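PDB 4RVU: probable quinone reductase Qor (NADPH:quinone reductase) (Zeta-crystallin homolog protein) from Mycobacterium tuberculosis, which probably catalyses the transfer of electrons from NADPH, which it binds, to quinone substrates. Local coordinates for residues I8-H21 with L309-A321. Sequence-based numbering, arbitrary orientation.
Sequences IEVTETGGPGVLRH and LADALRAHQDLEA. With NDP (NADPH dihydro-nicotinamide-adenine-dinucleotide phosphate), chain E.
Pro16 and Leu313 bring the hairpin of strands 5-10 and 20-24 against helix 312-320, with their CA atoms 5.0 Å apart, while further back His21 meets Ala310 in the 3-10 turn before the helix. The His21 ring lies flat over this alanine: Ala310 CB sits 3.5 Å from the ring centroid in a CH-pi contact. With CG anti to the backbone N (chi1 -175°), the imidazole reaches across to that methyl; His6 stacks on the His21 ring as well. On the neighbouring strand, Ile8 runs past Leu309 in the opposite direction, Ile8 CG1 lying 3.7 Å from Leu309 CD1, and also rests on the Ala312 methyl. Leu19 crosses His316 at about a right angle and sets its CD1 over one ring face, 3.5 Å from the centroid and displaced toward the ND1-CG side. Both ring nitrogens are engaged, ND1 by Arg51 and NE2 by Tyr100, which should hold the face offered to Leu19. Leu313 CG lies against the Pro16 carbonyl, 3.5 Å from Pro16 O, and the Pro16 ring packs on Gln317, Pro16 CB to Gln317 CG 3.8 Å. No direct hydrogen bond joins the segments; one water donates to Leu19 O (3.2 Å) and Ala310 O (2.8 Å) and accepts from Leu313 N. Direct contact is thus apolar and CH-pi, while Arg51 bonds to both segments, at Gly14 O and at Glu320 beside the NADPH pocket.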
ATOM      1  N   ILE A   8      37.230   3.463   6.260  1.00 19.09           N
ATOM      2  CA  ILE A   8      36.663   4.769   5.977  1.00 19.54           C
ATOM      3  C   ILE A   8      35.742   5.129   7.135  1.00 20.74           C
ATOM      4  O   ILE A   8      34.672   4.531   7.321  1.00 19.90           O
ATOM      5  CB  ILE A   8      35.895   4.788   4.644  1.00 18.94           C
ATOM      6  CG1 ILE A   8      36.825   4.424   3.473  1.00 19.92           C
ATOM      7  CG2 ILE A   8      35.265   6.156   4.397  1.00 19.19           C
ATOM      8  CD1 ILE A   8      37.795   5.541   3.053  1.00 18.96           C
ATOM      9  N   GLU A   9      36.169   6.092   7.939  1.00 30.95           N
ATOM     10  CA  GLU A   9      35.433   6.419   9.154  1.00 30.70           C
ATOM     11  C   GLU A   9      34.773   7.779   9.029  1.00 32.04           C
ATOM     12  O   GLU A   9      35.331   8.700   8.425  1.00 31.93           O
ATOM     13  CB  GLU A   9      36.385   6.408  10.347  1.00 32.37           C
ATOM     14  CG  GLU A   9      35.759   6.833  11.663  1.00 33.83           C
ATOM     15  CD  GLU A   9      36.798   7.010  12.744  1.00 34.79           C
ATOM     16  OE1 GLU A   9      37.640   7.925  12.612  1.00 35.80           O
ATOM     17  OE2 GLU A   9      36.781   6.226  13.713  1.00 36.11           O
ATOM     18  N   VAL A  10      33.578   7.894   9.596  1.00 28.96           N
ATOM     19  CA  VAL A  10      32.865   9.161   9.672  1.00 29.92           C
ATOM     20  C   VAL A  10      32.877   9.623  11.129  1.00 31.11           C
ATOM     21  O   VAL A  10      32.363   8.931  12.009  1.00 29.63           O
ATOM     22  CB  VAL A  10      31.430   9.007   9.146  1.00 31.06           C
ATOM     23  CG1 VAL A  10      30.648  10.303   9.296  1.00 31.16           C
ATOM     24  CG2 VAL A  10      31.465   8.575   7.688  1.00 30.41           C
ATOM     25  N   THR A  11      33.506  10.770  11.374  1.00 37.33           N
ATOM     26  CA  THR A  11      33.632  11.347  12.710  1.00 38.22           C
ATOM     27  C   THR A  11      32.561  12.415  12.891  1.00 38.24           C
ATOM     28  O   THR A  11      32.041  12.632  13.991  1.00 37.96           O
ATOM     29  CB  THR A  11      35.049  11.935  12.910  1.00 37.36           C
ATOM     30  OG1 THR A  11      35.974  10.865  13.144  1.00 38.39           O
ATOM     31  CG2 THR A  11      35.100  12.896  14.089  1.00 40.02           C
ATOM     32  N   GLU A  12      32.218  13.070  11.791  1.00 44.01           N
ATOM     33  CA  GLU A  12      31.109  14.008  11.778  1.00 44.90           C
ATOM     34  C   GLU A  12      30.351  13.786  10.478  1.00 45.03           C
ATOM     35  O   GLU A  12      30.954  13.461   9.455  1.00 45.19           O
ATOM     36  CB  GLU A  12      31.617  15.453  11.876  1.00 44.97           C
ATOM     37  CG  GLU A  12      31.756  16.165  10.528  1.00 46.18           C
ATOM     38  CD  GLU A  12      32.557  17.454  10.610  1.00 46.59           C
ATOM     39  OE1 GLU A  12      33.790  17.367  10.812  1.00 47.28           O
ATOM     40  OE2 GLU A  12      31.953  18.550  10.466  1.00 44.75           O
ATOM     41  N   THR A  13      29.031  13.946  10.515  1.00 36.17           N
ATOM     42  CA  THR A  13      28.223  13.767   9.313  1.00 36.30           C
ATOM     43  C   THR A  13      28.357  14.971   8.377  1.00 36.17           C
ATOM     44  O   THR A  13      28.784  16.043   8.798  1.00 36.28           O
ATOM     45  CB  THR A  13      26.743  13.497   9.649  1.00 37.89           C
ATOM     46  OG1 THR A  13      26.180  14.625  10.332  1.00 38.52           O
ATOM     47  CG2 THR A  13      26.617  12.258  10.533  1.00 38.04           C
ATOM     48  N   GLY A  14      28.015  14.784   7.105  1.00 37.07           N
ATOM     49  CA  GLY A  14      28.119  15.852   6.119  1.00 36.62           C
ATOM     50  C   GLY A  14      28.286  15.320   4.706  1.00 38.30           C
ATOM     51  O   GLY A  14      27.788  14.239   4.376  1.00 37.82           O
ATOM     52  N   GLY A  15      28.987  16.074   3.864  1.00 30.77           N
ATOM     53  CA  GLY A  15      29.161  15.688   2.475  1.00 31.05           C
ATOM     54  C   GLY A  15      30.184  14.586   2.310  1.00 30.82           C
ATOM     55  O   GLY A  15      30.747  14.107   3.301  1.00 30.87           O
ATOM     56  N   PRO A  16      30.445  14.185   1.056  1.00 28.21           N
ATOM     57  CA  PRO A  16      31.410  13.121   0.749  1.00 29.04           C
ATOM     58  C   PRO A  16      32.773  13.383   1.389  1.00 28.71           C
ATOM     59  O   PRO A  16      33.527  12.442   1.637  1.00 28.31           O
ATOM     60  CB  PRO A  16      31.531  13.195  -0.779  1.00 28.55           C
ATOM     61  CG  PRO A  16      30.225  13.776  -1.230  1.00 28.94           C
ATOM     62  CD  PRO A  16      29.861  14.771  -0.164  1.00 28.85           C
ATOM     63  N   GLY A  17      33.066  14.655   1.659  1.00 31.23           N
ATOM     64  CA  GLY A  17      34.327  15.058   2.251  1.00 30.54           C
ATOM     65  C   GLY A  17      34.623  14.460   3.614  1.00 31.04           C
ATOM     66  O   GLY A  17      35.786  14.290   3.970  1.00 31.19           O
ATOM     67  N   VAL A  18      33.581  14.128   4.376  1.00 28.78           N
ATOM     68  CA  VAL A  18      33.774  13.564   5.717  1.00 29.10           C
ATOM     69  C   VAL A  18      34.233  12.099   5.699  1.00 29.24           C
ATOM     70  O   VAL A  18      34.594  11.537   6.739  1.00 29.78           O
ATOM     71  CB  VAL A  18      32.504  13.701   6.601  1.00 28.22           C
ATOM     72  CG1 VAL A  18      31.990  15.128   6.593  1.00 29.46           C
ATOM     73  CG2 VAL A  18      31.413  12.746   6.142  1.00 29.09           C
ATOM     74  N   LEU A  19      34.210  11.475   4.526  1.00 28.72           N
ATOM     75  CA  LEU A  19      34.679  10.095   4.412  1.00 28.69           C
ATOM     76  C   LEU A  19      36.212  10.015   4.518  1.00 30.17           C
ATOM     77  O   LEU A  19      36.923  10.115   3.513  1.00 30.16           O
ATOM     78  CB  LEU A  19      34.185   9.468   3.106  1.00 28.08           C
ATOM     79  CG  LEU A  19      32.666   9.389   2.953  1.00 28.10           C
ATOM     80  CD1 LEU A  19      32.261   9.088   1.515  1.00 28.57           C
ATOM     81  CD2 LEU A  19      32.097   8.348   3.904  1.00 27.44           C
ATOM     82  N   ARG A  20      36.716   9.827   5.738  1.00 31.99           N
ATOM     83  CA  ARG A  20      38.160   9.814   5.971  1.00 32.57           C
ATOM     84  C   ARG A  20      38.744   8.410   5.950  1.00 32.98           C
ATOM     85  O   ARG A  20      38.236   7.506   6.617  1.00 31.46           O
ATOM     86  CB  ARG A  20      38.500  10.493   7.299  1.00 33.48           C
ATOM     87  CG  ARG A  20      37.988  11.925   7.401  1.00 33.45           C
ATOM     88  CD  ARG A  20      38.581  12.782   6.291  1.00 34.76           C
ATOM     89  NE  ARG A  20      38.012  14.127   6.280  1.00 35.64           N
ATOM     90  CZ  ARG A  20      38.459  15.131   7.028  1.00 36.29           C
ATOM     91  NH1 ARG A  20      39.482  14.940   7.855  1.00 36.80           N
ATOM     92  NH2 ARG A  20      37.881  16.325   6.956  1.00 34.90           N
ATOM     93  N   HIS A  21      39.815   8.245   5.176  1.00 27.21           N
ATOM     94  CA  HIS A  21      40.566   6.992   5.086  1.00 28.54           C
ATOM     95  C   HIS A  21      41.562   6.951   6.236  1.00 29.71           C
ATOM     96  O   HIS A  21      42.520   7.733   6.248  1.00 28.89           O
ATOM     97  CB  HIS A  21      41.313   6.962   3.745  1.00 27.89           C
ATOM     98  CG  HIS A  21      42.039   5.681   3.463  1.00 28.55           C
ATOM     99  ND1 HIS A  21      43.409   5.610   3.360  1.00 29.02           N
ATOM    100  CD2 HIS A  21      41.575   4.427   3.224  1.00 27.57           C
ATOM    101  CE1 HIS A  21      43.768   4.364   3.089  1.00 28.65           C
ATOM    102  NE2 HIS A  21      42.671   3.633   2.996  1.00 28.60           N
ATOM    103  N   LEU A 309      39.460   1.710  -2.207  1.00 17.30           N
ATOM    104  CA  LEU A 309      38.768   1.925  -0.941  1.00 17.69           C
ATOM    105  C   LEU A 309      39.025   3.328  -0.428  1.00 17.82           C
ATOM    106  O   LEU A 309      38.116   3.987   0.073  1.00 17.06           O
ATOM    107  CB  LEU A 309      39.211   0.890   0.102  1.00 17.17           C
ATOM    108  CG  LEU A 309      38.826   1.120   1.569  1.00 17.14           C
ATOM    109  CD1 LEU A 309      37.317   1.145   1.737  1.00 17.72           C
ATOM    110  CD2 LEU A 309      39.436   0.024   2.427  1.00 17.65           C
ATOM    111  N   ALA A 310      40.257   3.805  -0.581  1.00 19.28           N
ATOM    112  CA  ALA A 310      40.606   5.137  -0.085  1.00 19.44           C
ATOM    113  C   ALA A 310      39.858   6.248  -0.806  1.00 18.81           C
ATOM    114  O   ALA A 310      39.779   7.379  -0.309  1.00 19.64           O
ATOM    115  CB  ALA A 310      42.134   5.369  -0.157  1.00 19.09           C
ATOM    116  N   ASP A 311      39.323   5.932  -1.985  1.00 16.90           N
ATOM    117  CA  ASP A 311      38.568   6.899  -2.772  1.00 16.84           C
ATOM    118  C   ASP A 311      37.059   6.740  -2.631  1.00 16.75           C
ATOM    119  O   ASP A 311      36.315   7.023  -3.568  1.00 16.71           O
ATOM    120  CB  ASP A 311      38.934   6.791  -4.252  1.00 16.87           C
ATOM    121  CG  ASP A 311      40.302   7.351  -4.563  1.00 16.94           C
ATOM    122  OD1 ASP A 311      40.825   8.150  -3.759  1.00 16.95           O
ATOM    123  OD2 ASP A 311      40.839   7.005  -5.636  1.00 16.98           O
ATOM    124  N   ALA A 312      36.611   6.293  -1.461  1.00 17.24           N
ATOM    125  CA  ALA A 312      35.179   6.250  -1.163  1.00 17.16           C
ATOM    126  C   ALA A 312      34.545   7.618  -1.411  1.00 17.20           C
ATOM    127  O   ALA A 312      33.419   7.715  -1.904  1.00 17.39           O
ATOM    128  CB  ALA A 312      34.960   5.815   0.269  1.00 17.54           C
ATOM    129  N   LEU A 313      35.273   8.676  -1.068  1.00 21.53           N
ATOM    130  CA  LEU A 313      34.810  10.049  -1.290  1.00 22.09           C
ATOM    131  C   LEU A 313      34.396  10.262  -2.743  1.00 22.25           C
ATOM    132  O   LEU A 313      33.327  10.807  -3.033  1.00 22.14           O
ATOM    133  CB  LEU A 313      35.927  11.037  -0.890  1.00 22.55           C
ATOM    134  CG  LEU A 313      35.775  12.555  -1.065  1.00 24.86           C
ATOM    135  CD1 LEU A 313      36.750  13.280  -0.143  1.00 25.21           C
ATOM    136  CD2 LEU A 313      36.027  12.992  -2.498  1.00 23.65           C
ATOM    137  N   ARG A 314      35.259   9.819  -3.650  1.00 24.59           N
ATOM    138  CA  ARG A 314      35.076  10.012  -5.081  1.00 24.14           C
ATOM    139  C   ARG A 314      33.841   9.247  -5.558  1.00 25.16           C
ATOM    140  O   ARG A 314      33.056   9.745  -6.367  1.00 25.12           O
ATOM    141  CB  ARG A 314      36.361   9.556  -5.813  1.00 24.84           C
ATOM    142  CG  ARG A 314      36.378   9.651  -7.334  1.00 27.07           C
ATOM    143  CD  ARG A 314      37.812   9.321  -7.873  1.00 28.71           C
ATOM    144  NE  ARG A 314      37.847   8.209  -8.834  1.00 29.29           N
ATOM    145  CZ  ARG A 314      38.615   7.127  -8.712  1.00 29.33           C
ATOM    146  NH1 ARG A 314      39.433   6.995  -7.679  1.00 26.45           N
ATOM    147  NH2 ARG A 314      38.571   6.167  -9.632  1.00 31.79           N
ATOM    148  N   ALA A 315      33.658   8.039  -5.034  1.00 17.44           N
ATOM    149  CA  ALA A 315      32.489   7.238  -5.375  1.00 17.90           C
ATOM    150  C   ALA A 315      31.210   7.923  -4.920  1.00 17.40           C
ATOM    151  O   ALA A 315      30.223   7.954  -5.654  1.00 17.42           O
ATOM    152  CB  ALA A 315      32.592   5.854  -4.759  1.00 17.51           C
ATOM    153  N   HIS A 316      31.209   8.451  -3.704  1.00 20.00           N
ATOM    154  CA  HIS A 316      30.009   9.130  -3.212  1.00 19.83           C
ATOM    155  C   HIS A 316      29.693  10.373  -4.044  1.00 19.99           C
ATOM    156  O   HIS A 316      28.528  10.650  -4.332  1.00 20.03           O
ATOM    157  CB  HIS A 316      30.123   9.468  -1.730  1.00 20.56           C
ATOM    158  CG  HIS A 316      29.792   8.322  -0.824  1.00 20.59           C
ATOM    159  ND1 HIS A 316      29.071   8.477   0.339  1.00 20.17           N
ATOM    160  CD2 HIS A 316      30.093   7.004  -0.910  1.00 20.58           C
ATOM    161  CE1 HIS A 316      28.948   7.305   0.937  1.00 20.68           C
ATOM    162  NE2 HIS A 316      29.561   6.396   0.202  1.00 20.59           N
ATOM    163  N   GLN A 317      30.723  11.115  -4.442  1.00 23.20           N
ATOM    164  CA  GLN A 317      30.531  12.236  -5.362  1.00 23.57           C
ATOM    165  C   GLN A 317      29.879  11.816  -6.675  1.00 23.26           C
ATOM    166  O   GLN A 317      28.887  12.414  -7.095  1.00 23.38           O
ATOM    167  CB  GLN A 317      31.862  12.931  -5.666  1.00 23.79           C
ATOM    168  CG  GLN A 317      32.442  13.681  -4.484  1.00 23.59           C
ATOM    169  CD  GLN A 317      33.760  14.364  -4.821  1.00 24.96           C
ATOM    170  OE1 GLN A 317      34.550  13.854  -5.618  1.00 24.08           O
ATOM    171  NE2 GLN A 317      34.001  15.519  -4.212  1.00 25.19           N
ATOM    172  N   ASP A 318      30.458  10.814  -7.337  1.00 20.52           N
ATOM    173  CA  ASP A 318      29.943  10.349  -8.625  1.00 20.05           C
ATOM    174  C   ASP A 318      28.516   9.807  -8.503  1.00 20.71           C
ATOM    175  O   ASP A 318      27.683  10.020  -9.385  1.00 20.11           O
ATOM    176  CB  ASP A 318      30.853   9.260  -9.212  1.00 20.19           C
ATOM    177  CG  ASP A 318      32.227   9.776  -9.590  1.00 21.84           C
ATOM    178  OD1 ASP A 318      32.417  11.010  -9.650  1.00 20.99           O
ATOM    179  OD2 ASP A 318      33.114   8.929  -9.852  1.00 20.90           O
ATOM    180  N   LEU A 319      28.241   9.107  -7.404  1.00 20.01           N
ATOM    181  CA  LEU A 319      26.934   8.501  -7.192  1.00 20.48           C
ATOM    182  C   LEU A 319      25.876   9.591  -7.044  1.00 20.22           C
ATOM    183  O   LEU A 319      24.840   9.564  -7.720  1.00 21.54           O
ATOM    184  CB  LEU A 319      26.961   7.600  -5.956  1.00 21.23           C
ATOM    185  CG  LEU A 319      25.658   6.920  -5.558  1.00 22.28           C
ATOM    186  CD1 LEU A 319      25.122   6.101  -6.720  1.00 21.91           C
ATOM    187  CD2 LEU A 319      25.868   6.042  -4.330  1.00 23.52           C
ATOM    188  N   GLU A 320      26.164  10.570  -6.191  1.00 26.66           N
ATOM    189  CA  GLU A 320      25.229  11.674  -5.946  1.00 27.92           C
ATOM    190  C   GLU A 320      25.063  12.587  -7.156  1.00 27.05           C
ATOM    191  O   GLU A 320      24.040  13.265  -7.297  1.00 27.16           O
ATOM    192  CB  GLU A 320      25.667  12.488  -4.726  1.00 26.95           C
ATOM    193  CG  GLU A 320      25.594  11.719  -3.416  1.00 27.66           C
ATOM    194  CD  GLU A 320      25.841  12.591  -2.196  1.00 29.07           C
ATOM    195  OE1 GLU A 320      26.418  13.692  -2.337  1.00 30.95           O
ATOM    196  OE2 GLU A 320      25.459  12.160  -1.090  1.00 30.11           O
ATOM    197  N   ALA A 321      26.063  12.599  -8.032  1.00 20.09           N
ATOM    198  CA  ALA A 321      26.041  13.460  -9.211  1.00 20.45           C
ATOM    199  C   ALA A 321      25.398  12.781 -10.415  1.00 19.76           C
ATOM    200  O   ALA A 321      25.393  13.346 -11.509  1.00 20.53           O
ATOM    201  CB  ALA A 321      27.453  13.939  -9.557  1.00 20.37           C
TER
HETATM  202  PA  NDP E 401      21.616   3.923  -8.213  1.00 22.77           P
HETATM  203  O1A NDP E 401      22.784   3.149  -8.755  1.00 20.89           O
HETATM  204  O2A NDP E 401      20.248   3.699  -8.790  1.00 21.76           O
HETATM  205  O5B NDP E 401      21.958   5.491  -8.293  1.00 22.87           O
HETATM  206  C5B NDP E 401      20.931   6.460  -8.117  1.00 23.23           C
HETATM  207  C4B NDP E 401      20.387   6.818  -9.490  1.00 22.06           C
HETATM  208  O4B NDP E 401      19.169   7.556  -9.387  1.00 22.25           O
HETATM  209  C3B NDP E 401      21.346   7.715 -10.251  1.00 23.81           C
HETATM  210  O3B NDP E 401      22.299   6.958 -10.998  1.00 23.37           O
HETATM  211  C2B NDP E 401      20.431   8.521 -11.150  1.00 21.86           C
HETATM  212  O2B NDP E 401      20.357   7.940 -12.445  1.00 21.16           O
HETATM  213  C1B NDP E 401      19.069   8.475 -10.475  1.00 20.98           C
HETATM  214  N9A NDP E 401      18.769   9.843  -9.995  1.00 21.62           N
HETATM  215  C8A NDP E 401      17.726  10.599 -10.375  1.00 21.38           C
HETATM  216  N7A NDP E 401      17.754  11.808  -9.765  1.00 21.44           N
HETATM  217  C5A NDP E 401      18.844  11.841  -8.982  1.00 22.16           C
HETATM  218  C6A NDP E 401      19.470  12.821  -8.066  1.00 22.38           C
HETATM  219  N6A NDP E 401      18.915  14.036  -7.867  1.00 22.83           N
HETATM  220  N1A NDP E 401      20.610  12.459  -7.441  1.00 23.18           N
HETATM  221  C2A NDP E 401      21.167  11.252  -7.635  1.00 22.52           C
HETATM  222  N3A NDP E 401      20.655  10.316  -8.450  1.00 21.68           N
HETATM  223  C4A NDP E 401      19.514  10.544  -9.139  1.00 22.67           C
HETATM  224  O3  NDP E 401      21.560   3.692  -6.627  1.00 22.41           O
HETATM  225  PN  NDP E 401      21.294   2.243  -5.990  1.00 22.37           P
HETATM  226  O1N NDP E 401      21.102   1.251  -7.106  1.00 21.87           O
HETATM  227  O2N NDP E 401      22.339   2.014  -4.930  1.00 21.62           O
HETATM  228  O5D NDP E 401      19.882   2.448  -5.256  1.00 21.82           O
HETATM  229  C5D NDP E 401      18.728   2.831  -6.000  1.00 22.07           C
HETATM  230  C4D NDP E 401      17.708   3.474  -5.072  1.00 21.71           C
HETATM  231  O4D NDP E 401      17.068   2.470  -4.288  1.00 22.58           O
HETATM  232  C3D NDP E 401      18.376   4.419  -4.095  1.00 22.96           C
HETATM  233  O3D NDP E 401      17.518   5.543  -3.909  1.00 23.24           O
HETATM  234  C2D NDP E 401      18.466   3.639  -2.802  1.00 26.23           C
HETATM  235  O2D NDP E 401      18.372   4.522  -1.682  1.00 23.50           O
HETATM  236  C1D NDP E 401      17.262   2.716  -2.895  1.00 23.98           C
HETATM  237  N1N NDP E 401      17.430   1.431  -2.215  1.00 23.77           N
HETATM  238  C2N NDP E 401      16.469   1.028  -1.381  1.00 22.62           C
HETATM  239  C3N NDP E 401      16.537  -0.183  -0.708  1.00 21.95           C
HETATM  240  C7N NDP E 401      15.423  -0.568   0.219  1.00 22.46           C
HETATM  241  O7N NDP E 401      15.451  -1.660   0.759  1.00 22.30           O
HETATM  242  N7N NDP E 401      14.429   0.294   0.419  1.00 20.89           N
HETATM  243  C4N NDP E 401      17.711  -1.113  -0.901  1.00 21.43           C
HETATM  244  C5N NDP E 401      18.680  -0.564  -1.841  1.00 22.26           C
HETATM  245  C6N NDP E 401      18.502   0.670  -2.458  1.00 22.39           C
HETATM  246  P2B NDP E 401      19.736   8.762 -13.680  1.00 21.70           P
HETATM  247  O1X NDP E 401      19.116   9.972 -13.042  1.00 23.18           O
HETATM  248  O2X NDP E 401      20.919   9.068 -14.554  1.00 24.31           O
HETATM  249  O3X NDP E 401      18.759   7.810 -14.305  1.00 23.75           O
HETATM  250  O   HOH W   1      37.436   8.358   0.884  1.00 24.20           O